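Local coordinates for protein probable amino acid aminotransferase (Mycobacterium tuberculosis, PDB 6Q1S) that belongs to the class IV aminotransferases and holds 4'-deoxy-4'-aminopyridoxal-5'-phosphate and 2-oxoglutaric acid in its ligand pockets, at residues V4-L7 / I11-P14; E34-R39 / C44-H49; V76-W81 / G89-I94; L131-P136 / Y181-P186; F224-A229 / V283-V288. All coordinates share one frame; numbering follows the deposited sequence.

Contact 1. Residues V4-L7 / I11-P14; sequences VVTL and ILQP
The carbonyl oxygen of Val4 is met by two groups of the returning chain. Leu12 N donates to Val4 O over 3.1 Å in a nearly straight bond (164° at the hydrogen), its nitrogen tilted 26° from the carbonyl plane. Beside it the CA-H of Ile11 points at the same oxygen, with Ile11 CA 3.5 Å from Val4 O. These contacts go with a single beta bridge between Val5 and Ile11, so that the chain leaving strand 3-6 folds back along it. Strand 3-6 is an outermost strand of the five-stranded antiparallel sheet, and Val5 is joined to Val109 of strand 106-113 by backbone hydrogen bonds. Leu12 brings one methyl against two residues of the strand. Leu12 CD1 lies 3.6 Å from Val4 CG1, the branch that stands anti to the backbone N of Val4 (chi1 -179°), and 3.7 Å from Thr6 CG2, where the leucine and threonine side chains lie roughly at a right angle. Val5 and Ile11 run side by side in the same direction, Val5 CG2 resting 3.7 Å from Ile11 CG1. Helix 67-84 lies against this pair, and Ala21 of the second subunit packs on Val4.

Contact 2. Residues E34-R39 / C44-H49; sequences ETLLVR and CLVEAH
Leu36 and His49 run alongside one another with their side chains pointing opposite ways, where strand 31-39 of the antiparallel sheet packs against the first turn of helix 46-59, beside the bound 4'-deoxy-4'-aminopyridoxal-5'-phosphate. Leu36 CG sits over one face of the imidazole in a CH-pi contact, 3.8 Å from the centroid of the His49 ring and 16° off its normal. From there Leu36 CD2 reaches on to Val46 CG2, 4.2 Å away. Glu34 comes to the ring from another direction: its chain, bent at chi2 (-66°), brings Glu34 OE1 to the edge of the imidazole, 3.0 Å from His49 CD2, with the carboxylate turned 67° from the ring plane. Its other oxygen, OE2, forms a salt bridge with Arg52. The histidine is gripped by two hydrogen bonds through its nitrogens, one between NE2 and Ser255 OG and one donated by ND1 to the N-cap residue Leu45, which together should fix its rotation. At the far end of the contact, Cys44 N donates to Leu37 O at 2.9 Å, tying the strand to the chain just ahead of the helix. The bond from His49 ND1 to Leu45 O is 2.7 Å long and almost straight, and the oxygen lies in the plane of the imidazole.

Contact 3. Residues V76-W81 / G89-I94; sequences VATQRW and GALRLI
Trp81 and Gly89 meet at one end of a helix-on-sheet layer in which helix 67-84 packs on the antiparallel sheet, segment 76-81 running nearly antiparallel to segment 89-94. The axes of the two short segments approach to 10.3 Å with 162° between their directions. No hydrogen bond joins the segments, and the contact is made by van der Waals packing, part of it between apolar side chains. Leu91 sends a methyl toward the helix, where Leu91 CD1 touches Ala77 CB at 4.3 Å and, from another side, Thr78 OG1 at 3.8 Å; the threonine and leucine side chains cross at about a right angle. The aromatic contact falls about one helical turn further along. With CG anti to its backbone N (chi1 178°), Trp81 extends its indole to the start of the strand, where it lies against the backbone of Gly89, a residue with no side chain to stand between them.

Two polar side-chain atoms here have partners close by in the chain. Thr78 OG1 is hydrogen-bonded to Val74 O one helical turn back, and Trp81 NE1 to Asp87 O in the loop that leads into the strand. Leu91 also packs on Leu36 of the neighbouring strand 31-39, and Trp81 on Val111 of strand 106-113. Along the indole, Trp81 NE1 comes within 3.6 Å of Gly89 CA, and Trp81 CZ2 within 3.7 Å of the same atom.

Contact 4. Residues L131-P136 / Y181-P186; sequences LDRGLP and YVLEGP. With PMP (4'-deoxy-4'-aminopyridoxal-5'-phosphate), chain G.
The backbones of Arg133 and Leu183 stay well apart, their CA atoms 8.4 Å from each other being the nearest pair across the two segments, and the gap is bridged mainly by the Leu183 side chain. Leu183 CD1 reaches the aliphatic base of Arg133, 3.7 Å from Arg133 CB and 3.8 Å from Arg133 CG, and the two side chains cross at about a right angle. The arginine puts CG anti to its backbone N (chi1 173°) and bends at chi2; one guanidinium face lies against Leu135 CD1. Arg133 sits within an Asx turn that follows strand 126-132: Gly134 N donates to Asp132 OD1 at 2.7 Å. On the other segment Glu184 extends beyond CG to place Glu184 OE2 3.0 Å from N1 of 4'-deoxy-4'-aminopyridoxal-5'-phosphate, a pairing familiar from class IV aminotransferases. Leu215 N holds the same oxygen with a hydrogen bond. Gly185 O and Pro186 O come close to C2A of the same ligand. Segment 181-186 lies in the loop between strands 172-176 and 189-194; Arg133 packs on Phe175 of the first of these strands, Pro186 on Leu162 of helix 156-166, and Asp132 O accepts a hydrogen bond from Trp145 of the second subunit.

Contact 5. Residues F224-A229 / V283-V288; sequences FEVARA and VDAAIV
Val226 and Ala286 touch methyl to methyl, Val226 CG2 lying 3.9 Å from Ala286 CB. The second branch of the valine, Val226 CG1, rests against the backbone of the other helix, 3.9 Å from Ala285 O, with Ala285 CB a little further off at 4.4 Å. The valine chi1 of -83° sets CG2 between its backbone N and carbonyl carbon while CG1 stays anti to the carbonyl carbon, and this spreads the two methyls over the neighbouring residues Ala285 and Ala286. No hydrogen bond crosses the contact, which rests on these apolar touches and on the approach of one methyl to a backbone carbonyl. The small alanine side chains let the backbones come near, the CA atoms of Val226 and Ala286 being 6.1 Å apart.

In the next shell, Val226 also packs on Ser289, whose OG is hydrogen-bonded to Ala286 O, and about one turn back along helix 218-229 Ala222 packs on Ala286 and Leu223 on Val283, with Thr219 meeting Val283 from a turn earlier still. Asp284 carries a salt bridge to Arg39 and so ties helix 275-286 to strand 31-39.

Thr219, near the start of helix 218-229, also hydrogen-bonds 4'-deoxy-4'-aminopyridoxal-5'-phosphate through OG1, so the contact joins a helix that lines the ligand pocket to the C-terminal helix of this class IV aminotransferase, through close helix-helix packing of a valine on two alanines.

How the contacts relate
Contacts 1, 2 and 3 reach the same five-stranded antiparallel sheet, with centres about 10 Å apart for contacts 1 and 3 and about 9 Å for contacts 2 and 3. The strands of contacts 2 and 3 are neighbours, whereas contact 1 lies on an outermost strand. Contact 5, on helices 218-229 and 275-286, touches contact 2 through Arg39 and Asp284, their centres about 14 Å apart. Contact 4 lies at the end of strand 126-132 of the mixed sheet and in the loop before strand 189-194, across the chain's centre from contacts 1 to 3. Along the chain the contacts follow in series. Contact 4 supplies Glu184, Gly185 and Pro186 to the 4'-deoxy-4'-aminopyridoxal-5'-phosphate pocket, while the His49 side chain of contact 2 stands about 4 Å from the ligand.

Contact 1. Residues V4-L7 / I11-P14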
# COMPACT_ATOMS: atom_id res chain seq x y z
N VAL B 4 5.99 -21.11 9.93
CA VAL B 4 5.21 -21.01 8.70
C VAL B 4 4.45 -22.31 8.49
O VAL B 4 5.02 -23.40 8.64
CB VAL B 4 6.10 -20.70 7.48
CG1 VAL B 4 5.26 -20.57 6.23
CG2 VAL B 4 6.92 -19.45 7.72
N VAL B 5 3.18 -22.20 8.14
CA VAL B 5 2.32 -23.35 7.87
C VAL B 5 1.57 -23.09 6.57
O VAL B 5 0.73 -22.17 6.51
CB VAL B 5 1.34 -23.63 9.02
CG1 VAL B 5 0.36 -24.72 8.62
CG2 VAL B 5 2.11 -24.03 10.27
N THR B 6 1.87 -23.87 5.54
CA THR B 6 1.20 -23.76 4.25
C THR B 6 -0.18 -24.41 4.32
O THR B 6 -0.50 -25.16 5.24
CB THR B 6 2.05 -24.40 3.15
OG1 THR B 6 2.19 -25.80 3.41
CG2 THR B 6 3.42 -23.74 3.10
N LEU B 7 -1.01 -24.10 3.31
CA LEU B 7 -2.38 -24.61 3.29
C LEU B 7 -2.45 -26.13 3.18
O LEU B 7 -3.48 -26.71 3.52
CB LEU B 7 -3.16 -23.97 2.14
CG LEU B 7 -4.14 -22.87 2.55
CD1 LEU B 7 -3.39 -21.70 3.17
CD2 LEU B 7 -4.95 -22.41 1.35
N ILE B 11 4.63 -27.93 8.32
CA ILE B 11 5.35 -26.83 8.94
C ILE B 11 6.74 -26.71 8.33
O ILE B 11 7.54 -27.65 8.36
CB ILE B 11 5.44 -27.04 10.46
CG1 ILE B 11 4.05 -27.12 11.10
CG2 ILE B 11 6.27 -25.93 11.10
CD1 ILE B 11 3.50 -28.52 11.24
N LEU B 12 7.02 -25.54 7.76
CA LEU B 12 8.23 -25.32 6.99
C LEU B 12 9.42 -25.10 7.91
O LEU B 12 9.29 -24.56 9.01
CB LEU B 12 8.05 -24.13 6.06
CG LEU B 12 6.80 -24.15 5.18
CD1 LEU B 12 6.87 -23.04 4.15
CD2 LEU B 12 6.63 -25.50 4.50
N GLN B 13 10.59 -25.52 7.43
CA GLN B 13 11.82 -25.45 8.21
C GLN B 13 12.20 -24.00 8.51
O GLN B 13 12.20 -23.16 7.59
CB GLN B 13 12.96 -26.13 7.46
CG GLN B 13 12.75 -27.61 7.19
CD GLN B 13 13.94 -28.24 6.50
OE1 GLN B 13 14.92 -27.56 6.20
NE2 GLN B 13 13.86 -29.54 6.23
N PRO B 14 12.53 -23.67 9.75
CA PRO B 14 12.91 -22.29 10.07
C PRO B 14 14.22 -21.91 9.39
O PRO B 14 15.12 -22.73 9.21
CB PRO B 14 13.06 -22.29 11.59
CG PRO B 14 12.50 -23.61 12.06
CD PRO B 14 12.64 -24.55 10.92

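Contact 2. Residues E34-R39 / C44-H49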
# COMPACT_ATOMS: atom_id res chain seq x y z
N GLU B 34 -4.76 -11.16 7.49
CA GLU B 34 -5.48 -11.05 8.75
C GLU B 34 -4.50 -11.31 9.88
O GLU B 34 -3.50 -12.00 9.71
CB GLU B 34 -6.64 -12.05 8.82
CG GLU B 34 -7.87 -11.64 8.03
CD GLU B 34 -8.53 -10.40 8.60
OE1 GLU B 34 -8.51 -10.23 9.83
OE2 GLU B 34 -9.06 -9.59 7.81
N THR B 35 -4.80 -10.74 11.05
CA THR B 35 -3.97 -10.91 12.23
C THR B 35 -4.83 -11.44 13.37
O THR B 35 -5.87 -10.85 13.69
CB THR B 35 -3.30 -9.60 12.65
OG1 THR B 35 -2.35 -9.20 11.64
CG2 THR B 35 -2.57 -9.77 13.98
N LEU B 36 -4.39 -12.54 13.97
CA LEU B 36 -5.13 -13.19 15.04
C LEU B 36 -4.24 -13.33 16.26
O LEU B 36 -3.01 -13.45 16.14
CB LEU B 36 -5.64 -14.57 14.62
CG LEU B 36 -6.64 -14.67 13.46
CD1 LEU B 36 -5.91 -14.67 12.12
CD2 LEU B 36 -7.50 -15.91 13.61
N LEU B 37 -4.86 -13.31 17.43
CA LEU B 37 -4.16 -13.47 18.70
C LEU B 37 -4.38 -14.87 19.24
O LEU B 37 -5.53 -15.34 19.32
CB LEU B 37 -4.63 -12.43 19.71
CG LEU B 37 -4.00 -12.49 21.11
CD1 LEU B 37 -2.56 -11.99 21.08
CD2 LEU B 37 -4.83 -11.71 22.10
N VAL B 38 -3.30 -15.55 19.59
CA VAL B 38 -3.37 -16.85 20.25
C VAL B 38 -3.30 -16.60 21.75
O VAL B 38 -2.30 -16.08 22.26
CB VAL B 38 -2.25 -17.78 19.79
CG1 VAL B 38 -2.23 -19.05 20.63
CG2 VAL B 38 -2.42 -18.13 18.32
N ARG B 39 -4.36 -16.98 22.47
CA ARG B 39 -4.42 -16.78 23.91
C ARG B 39 -5.08 -17.98 24.56
O ARG B 39 -6.16 -18.41 24.13
CB ARG B 39 -5.20 -15.50 24.26
CG ARG B 39 -5.56 -15.39 25.73
CD ARG B 39 -6.38 -14.14 26.03
NE ARG B 39 -5.55 -12.94 26.15
CZ ARG B 39 -5.99 -11.76 26.57
NH1 ARG B 39 -7.26 -11.62 26.93
NH2 ARG B 39 -5.17 -10.73 26.65
N CYS B 44 -8.05 -16.65 18.59
CA CYS B 44 -9.30 -16.01 18.97
C CYS B 44 -10.08 -15.54 17.74
O CYS B 44 -9.51 -14.90 16.85
CB CYS B 44 -9.04 -14.84 19.91
SG CYS B 44 -8.11 -15.29 21.40
N LEU B 45 -11.37 -15.86 17.71
CA LEU B 45 -12.30 -15.37 16.69
C LEU B 45 -11.81 -15.72 15.28
O LEU B 45 -11.59 -14.85 14.43
CB LEU B 45 -12.50 -13.86 16.84
CG LEU B 45 -12.99 -13.36 18.20
CD1 LEU B 45 -13.00 -11.85 18.22
CD2 LEU B 45 -14.36 -13.92 18.52
N VAL B 46 -11.66 -17.02 15.04
CA VAL B 46 -11.16 -17.47 13.74
C VAL B 46 -12.16 -17.14 12.64
O VAL B 46 -11.79 -16.61 11.58
CB VAL B 46 -10.85 -18.98 13.78
CG1 VAL B 46 -10.38 -19.46 12.42
CG2 VAL B 46 -9.79 -19.27 14.84
N GLU B 47 -13.44 -17.44 12.87
CA GLU B 47 -14.45 -17.24 11.83
C GLU B 47 -14.57 -15.77 11.43
O GLU B 47 -14.66 -15.45 10.24
CB GLU B 47 -15.80 -17.78 12.29
CG GLU B 47 -15.83 -19.28 12.48
CD GLU B 47 -15.32 -20.03 11.26
OE1 GLU B 47 -14.47 -20.93 11.42
OE2 GLU B 47 -15.75 -19.70 10.14
N ALA B 48 -14.57 -14.86 12.40
CA ALA B 48 -14.69 -13.44 12.08
C ALA B 48 -13.51 -12.95 11.26
O ALA B 48 -13.66 -12.03 10.45
CB ALA B 48 -14.84 -12.62 13.36
N HIS B 49 -12.33 -13.53 11.46
CA HIS B 49 -11.18 -13.15 10.66
C HIS B 49 -11.22 -13.78 9.28
O HIS B 49 -10.80 -13.16 8.30
CB HIS B 49 -9.88 -13.53 11.39
CG HIS B 49 -9.53 -12.61 12.51
ND1 HIS B 49 -9.99 -12.79 13.80
CD2 HIS B 49 -8.76 -11.50 12.55
CE1 HIS B 49 -9.52 -11.83 14.58
NE2 HIS B 49 -8.77 -11.04 13.84

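Contact 3. Residues V76-W81 / G89-I94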
# COMPACT_ATOMS: atom_id res chain seq x y z
N VAL B 76 -3.29 -26.23 12.78
CA VAL B 76 -1.97 -26.85 12.86
C VAL B 76 -0.97 -25.87 13.47
O VAL B 76 -0.20 -26.22 14.37
CB VAL B 76 -1.51 -27.34 11.48
CG1 VAL B 76 -0.02 -27.61 11.47
CG2 VAL B 76 -2.29 -28.58 11.07
N ALA B 77 -0.99 -24.62 12.99
CA ALA B 77 -0.07 -23.62 13.52
C ALA B 77 -0.38 -23.29 14.98
O ALA B 77 0.53 -23.06 15.77
CB ALA B 77 -0.13 -22.35 12.66
N THR B 78 -1.67 -23.27 15.34
CA THR B 78 -2.05 -22.99 16.72
C THR B 78 -1.51 -24.06 17.66
O THR B 78 -0.87 -23.75 18.68
CB THR B 78 -3.57 -22.88 16.84
OG1 THR B 78 -4.04 -21.83 15.99
CG2 THR B 78 -3.97 -22.57 18.27
N GLN B 79 -1.76 -25.33 17.35
CA GLN B 79 -1.31 -26.41 18.22
C GLN B 79 0.21 -26.48 18.30
O GLN B 79 0.76 -26.95 19.30
CB GLN B 79 -1.86 -27.75 17.74
CG GLN B 79 -3.36 -27.89 17.85
CD GLN B 79 -3.86 -29.15 17.18
OE1 GLN B 79 -3.11 -30.11 17.00
NE2 GLN B 79 -5.13 -29.16 16.80
N ARG B 80 0.90 -26.03 17.25
CA ARG B 80 2.36 -26.01 17.28
C ARG B 80 2.88 -24.90 18.19
O ARG B 80 3.88 -25.08 18.89
CB ARG B 80 2.91 -25.85 15.87
CG ARG B 80 4.42 -25.93 15.78
CD ARG B 80 4.85 -27.21 15.09
NE ARG B 80 6.29 -27.22 14.85
CZ ARG B 80 6.90 -28.01 13.97
NH1 ARG B 80 8.21 -27.94 13.82
NH2 ARG B 80 6.19 -28.86 13.24
N TRP B 81 2.20 -23.75 18.20
CA TRP B 81 2.63 -22.65 19.06
C TRP B 81 2.30 -22.94 20.52
O TRP B 81 3.12 -22.68 21.41
CB TRP B 81 1.98 -21.35 18.61
CG TRP B 81 2.33 -20.17 19.46
CD1 TRP B 81 1.65 -19.72 20.55
CD2 TRP B 81 3.46 -19.30 19.30
NE1 TRP B 81 2.28 -18.62 21.08
CE2 TRP B 81 3.39 -18.34 20.33
CE3 TRP B 81 4.51 -19.24 18.39
CZ2 TRP B 81 4.34 -17.33 20.47
CZ3 TRP B 81 5.46 -18.24 18.53
CH2 TRP B 81 5.36 -17.30 19.56
N GLY B 89 0.59 -15.42 21.10
CA GLY B 89 1.21 -15.44 19.80
C GLY B 89 0.51 -14.51 18.83
O GLY B 89 -0.67 -14.18 18.99
N ALA B 90 1.27 -14.08 17.83
CA ALA B 90 0.76 -13.24 16.76
C ALA B 90 0.62 -14.11 15.52
O ALA B 90 1.60 -14.37 14.82
CB ALA B 90 1.69 -12.05 16.51
N LEU B 91 -0.60 -14.57 15.25
CA LEU B 91 -0.88 -15.43 14.11
C LEU B 91 -1.42 -14.58 12.97
O LEU B 91 -2.38 -13.82 13.15
CB LEU B 91 -1.89 -16.52 14.50
CG LEU B 91 -2.09 -17.67 13.51
CD1 LEU B 91 -2.26 -18.99 14.25
CD2 LEU B 91 -3.30 -17.40 12.64
N ARG B 92 -0.82 -14.73 11.79
CA ARG B 92 -1.18 -13.93 10.63
C ARG B 92 -1.43 -14.84 9.44
O ARG B 92 -0.70 -15.81 9.23
CB ARG B 92 -0.09 -12.90 10.29
CG ARG B 92 -0.20 -11.60 11.08
CD ARG B 92 1.03 -10.73 10.89
NE ARG B 92 2.28 -11.38 11.27
CZ ARG B 92 3.48 -10.85 11.09
NH1 ARG B 92 3.59 -9.64 10.54
NH2 ARG B 92 4.57 -11.51 11.45
N LEU B 93 -2.46 -14.51 8.66
CA LEU B 93 -2.80 -15.22 7.43
C LEU B 93 -2.40 -14.35 6.24
O LEU B 93 -2.96 -13.26 6.06
CB LEU B 93 -4.29 -15.53 7.37
CG LEU B 93 -4.97 -15.81 8.70
CD1 LEU B 93 -6.48 -15.89 8.52
CD2 LEU B 93 -4.44 -17.10 9.28
N ILE B 94 -1.45 -14.82 5.44
CA ILE B 94 -0.97 -14.07 4.28
C ILE B 94 -1.57 -14.69 3.03
O ILE B 94 -1.39 -15.88 2.76
CB ILE B 94 0.56 -14.06 4.21
CG1 ILE B 94 1.15 -13.64 5.56
CG2 ILE B 94 1.03 -13.13 3.10
CD1 ILE B 94 0.82 -12.21 5.95

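Contact 4. Residues L131-P136 / Y181-P186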
# COMPACT_ATOMS: atom_id res chain seq x y z
N LEU B 131 -4.65 13.27 13.19
CA LEU B 131 -3.95 13.59 11.96
C LEU B 131 -4.92 13.53 10.79
O LEU B 131 -5.78 12.65 10.73
CB LEU B 131 -2.79 12.61 11.72
CG LEU B 131 -1.45 13.20 11.28
CD1 LEU B 131 -0.94 14.23 12.28
CD2 LEU B 131 -0.45 12.08 11.11
N ASP B 132 -4.77 14.49 9.87
CA ASP B 132 -5.61 14.50 8.68
C ASP B 132 -5.31 13.28 7.82
O ASP B 132 -4.16 13.04 7.45
CB ASP B 132 -5.38 15.78 7.88
CG ASP B 132 -6.48 16.06 6.87
OD1 ASP B 132 -6.98 15.11 6.24
OD2 ASP B 132 -6.84 17.25 6.70
N ARG B 133 -6.35 12.51 7.50
CA ARG B 133 -6.18 11.35 6.64
C ARG B 133 -6.20 11.73 5.17
O ARG B 133 -5.56 11.07 4.35
CB ARG B 133 -7.26 10.31 6.95
CG ARG B 133 -7.29 9.13 6.00
CD ARG B 133 -5.99 8.35 6.05
NE ARG B 133 -6.00 7.21 5.14
CZ ARG B 133 -5.62 7.27 3.87
NH1 ARG B 133 -5.19 8.42 3.36
NH2 ARG B 133 -5.66 6.19 3.11
N GLY B 134 -6.92 12.80 4.82
CA GLY B 134 -7.08 13.20 3.45
C GLY B 134 -8.28 12.61 2.76
O GLY B 134 -8.61 13.05 1.65
N LEU B 135 -8.97 11.67 3.39
CA LEU B 135 -10.16 11.07 2.81
C LEU B 135 -11.40 11.68 3.42
O LEU B 135 -11.45 11.92 4.63
CB LEU B 135 -10.18 9.56 3.06
CG LEU B 135 -9.32 8.61 2.23
CD1 LEU B 135 -9.39 7.21 2.82
CD2 LEU B 135 -9.82 8.60 0.80
N PRO B 136 -12.41 11.94 2.60
CA PRO B 136 -13.72 12.32 3.13
C PRO B 136 -14.52 11.08 3.54
O PRO B 136 -14.23 9.96 3.13
CB PRO B 136 -14.39 13.06 1.97
CG PRO B 136 -13.74 12.48 0.76
CD PRO B 136 -12.34 12.09 1.14
N TYR B 181 -14.66 14.35 10.56
CA TYR B 181 -15.22 13.21 11.26
C TYR B 181 -14.13 12.19 11.57
O TYR B 181 -13.18 12.01 10.80
CB TYR B 181 -16.32 12.55 10.42
CG TYR B 181 -17.52 13.45 10.20
CD1 TYR B 181 -17.67 14.15 9.01
CD2 TYR B 181 -18.49 13.62 11.18
CE1 TYR B 181 -18.75 14.98 8.79
CE2 TYR B 181 -19.58 14.45 10.97
CZ TYR B 181 -19.70 15.13 9.78
OH TYR B 181 -20.78 15.96 9.57
N VAL B 182 -14.27 11.53 12.72
CA VAL B 182 -13.30 10.52 13.14
C VAL B 182 -13.43 9.28 12.26
O VAL B 182 -14.54 8.78 12.01
CB VAL B 182 -13.48 10.17 14.62
CG1 VAL B 182 -12.53 9.06 15.03
CG2 VAL B 182 -13.25 11.41 15.47
N LEU B 183 -12.29 8.77 11.78
CA LEU B 183 -12.28 7.59 10.93
C LEU B 183 -11.85 6.35 11.71
O LEU B 183 -12.70 5.60 12.20
CB LEU B 183 -11.35 7.82 9.73
CG LEU B 183 -11.79 8.89 8.73
CD1 LEU B 183 -10.73 9.10 7.67
CD2 LEU B 183 -13.11 8.49 8.10
N GLU B 184 -10.55 6.15 11.84
CA GLU B 184 -10.01 4.98 12.53
C GLU B 184 -8.54 5.25 12.84
O GLU B 184 -8.03 6.34 12.60
CB GLU B 184 -10.17 3.71 11.68
CG GLU B 184 -9.36 3.72 10.40
CD GLU B 184 -9.52 2.45 9.58
OE1 GLU B 184 -9.06 2.43 8.42
OE2 GLU B 184 -10.11 1.48 10.10
N GLY B 185 -7.87 4.24 13.39
CA GLY B 185 -6.44 4.29 13.56
C GLY B 185 -5.74 3.59 12.41
O GLY B 185 -6.34 2.81 11.68
N PRO B 186 -4.44 3.85 12.25
CA PRO B 186 -3.67 3.13 11.22
C PRO B 186 -3.56 1.63 11.48
O PRO B 186 -3.18 0.89 10.57
CB PRO B 186 -2.30 3.80 11.27
CG PRO B 186 -2.22 4.41 12.63
CD PRO B 186 -3.62 4.84 12.96
N1 PMP G . -8.20 -0.58 11.25
C2 PMP G . -7.08 -0.91 10.57
C2A PMP G . -6.59 -0.03 9.45
C3 PMP G . -6.32 -2.13 10.94
O3 PMP G . -5.18 -2.48 10.28
C4 PMP G . -6.84 -2.95 12.06
C4A PMP G . -6.14 -4.21 12.51
N4A PMP G . -4.79 -3.87 12.99
C5 PMP G . -8.08 -2.48 12.71
C6 PMP G . -8.69 -1.31 12.26
C5A PMP G . -8.68 -3.26 13.86
O4P PMP G . -9.14 -4.53 13.38
P PMP G . -9.12 -5.82 14.34
O1P PMP G . -7.70 -6.09 14.76
O2P PMP G . -9.98 -5.54 15.55
O3P PMP G . -9.67 -7.01 13.58

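Contact 5. Residues F224-A229 / V283-V288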
# COMPACT_ATOMS: atom_id res chain seq x y z
N PHE B 224 -19.17 -5.16 20.73
CA PHE B 224 -20.56 -4.75 20.74
C PHE B 224 -21.49 -5.89 21.14
O PHE B 224 -22.52 -5.65 21.76
CB PHE B 224 -20.97 -4.20 19.37
CG PHE B 224 -20.68 -2.73 19.19
CD1 PHE B 224 -19.78 -2.08 20.02
CD2 PHE B 224 -21.31 -2.00 18.20
CE1 PHE B 224 -19.52 -0.73 19.87
CE2 PHE B 224 -21.05 -0.65 18.03
CZ PHE B 224 -20.15 -0.02 18.87
N GLU B 225 -21.14 -7.12 20.79
CA GLU B 225 -21.99 -8.25 21.14
C GLU B 225 -22.00 -8.49 22.65
O GLU B 225 -23.06 -8.68 23.26
CB GLU B 225 -21.55 -9.51 20.40
CG GLU B 225 -21.68 -9.41 18.89
CD GLU B 225 -21.34 -10.73 18.21
OE1 GLU B 225 -21.37 -10.78 16.96
OE2 GLU B 225 -21.03 -11.71 18.92
N VAL B 226 -20.81 -8.52 23.26
CA VAL B 226 -20.75 -8.82 24.69
C VAL B 226 -21.29 -7.65 25.50
O VAL B 226 -21.95 -7.84 26.53
CB VAL B 226 -19.31 -9.18 25.11
CG1 VAL B 226 -19.02 -10.65 24.81
CG2 VAL B 226 -18.30 -8.25 24.47
N ALA B 227 -21.03 -6.42 25.05
CA ALA B 227 -21.49 -5.25 25.79
C ALA B 227 -23.00 -5.10 25.71
O ALA B 227 -23.65 -4.75 26.71
CB ALA B 227 -20.80 -3.99 25.26
N ARG B 228 -23.59 -5.37 24.55
CA ARG B 228 -25.04 -5.30 24.40
C ARG B 228 -25.74 -6.34 25.26
O ARG B 228 -26.81 -6.08 25.82
CB ARG B 228 -25.41 -5.46 22.93
CG ARG B 228 -25.30 -4.16 22.14
CD ARG B 228 -25.60 -4.36 20.67
NE ARG B 228 -25.42 -3.11 19.93
CZ ARG B 228 -24.95 -3.04 18.69
NH1 ARG B 228 -24.62 -4.14 18.03
NH2 ARG B 228 -24.81 -1.86 18.10
N ALA B 229 -25.15 -7.54 25.37
CA ALA B 229 -25.73 -8.59 26.19
C ALA B 229 -25.60 -8.31 27.68
O ALA B 229 -26.26 -8.99 28.48
CB ALA B 229 -25.08 -9.93 25.86
N VAL B 283 -13.24 -6.18 26.52
CA VAL B 283 -12.52 -6.65 25.34
C VAL B 283 -11.99 -8.05 25.59
O VAL B 283 -11.86 -8.85 24.66
CB VAL B 283 -11.40 -5.66 24.97
CG1 VAL B 283 -10.71 -6.10 23.68
CG2 VAL B 283 -11.96 -4.25 24.82
N ASP B 284 -11.67 -8.37 26.85
CA ASP B 284 -11.21 -9.72 27.18
C ASP B 284 -12.28 -10.75 26.88
O ASP B 284 -12.00 -11.81 26.31
CB ASP B 284 -10.78 -9.78 28.65
CG ASP B 284 -9.45 -9.09 28.89
OD1 ASP B 284 -8.69 -8.90 27.92
OD2 ASP B 284 -9.16 -8.75 30.06
N ALA B 285 -13.53 -10.48 27.29
CA ALA B 285 -14.62 -11.39 26.99
C ALA B 285 -14.99 -11.39 25.51
O ALA B 285 -15.57 -12.36 25.02
CB ALA B 285 -15.85 -11.05 27.83
N ALA B 286 -14.66 -10.32 24.78
CA ALA B 286 -15.00 -10.25 23.37
C ALA B 286 -14.22 -11.27 22.56
O ALA B 286 -14.79 -12.01 21.74
CB ALA B 286 -14.75 -8.83 22.84
N ILE B 287 -12.90 -11.34 22.77
CA ILE B 287 -12.05 -12.24 22.00
C ILE B 287 -12.28 -13.70 22.34
O ILE B 287 -11.80 -14.58 21.62
CB ILE B 287 -10.57 -11.88 22.24
CG1 ILE B 287 -10.25 -11.99 23.73
CG2 ILE B 287 -10.27 -10.49 21.71
CD1 ILE B 287 -8.78 -11.97 24.04
N VAL B 288 -13.02 -13.98 23.41
CA VAL B 288 -13.41 -15.33 23.79
C VAL B 288 -14.91 -15.54 23.65
O VAL B 288 -15.42 -16.63 23.95
CB VAL B 288 -12.93 -15.65 25.23
CG1 VAL B 288 -13.12 -17.12 25.60
CG2 VAL B 288 -11.46 -15.29 25.37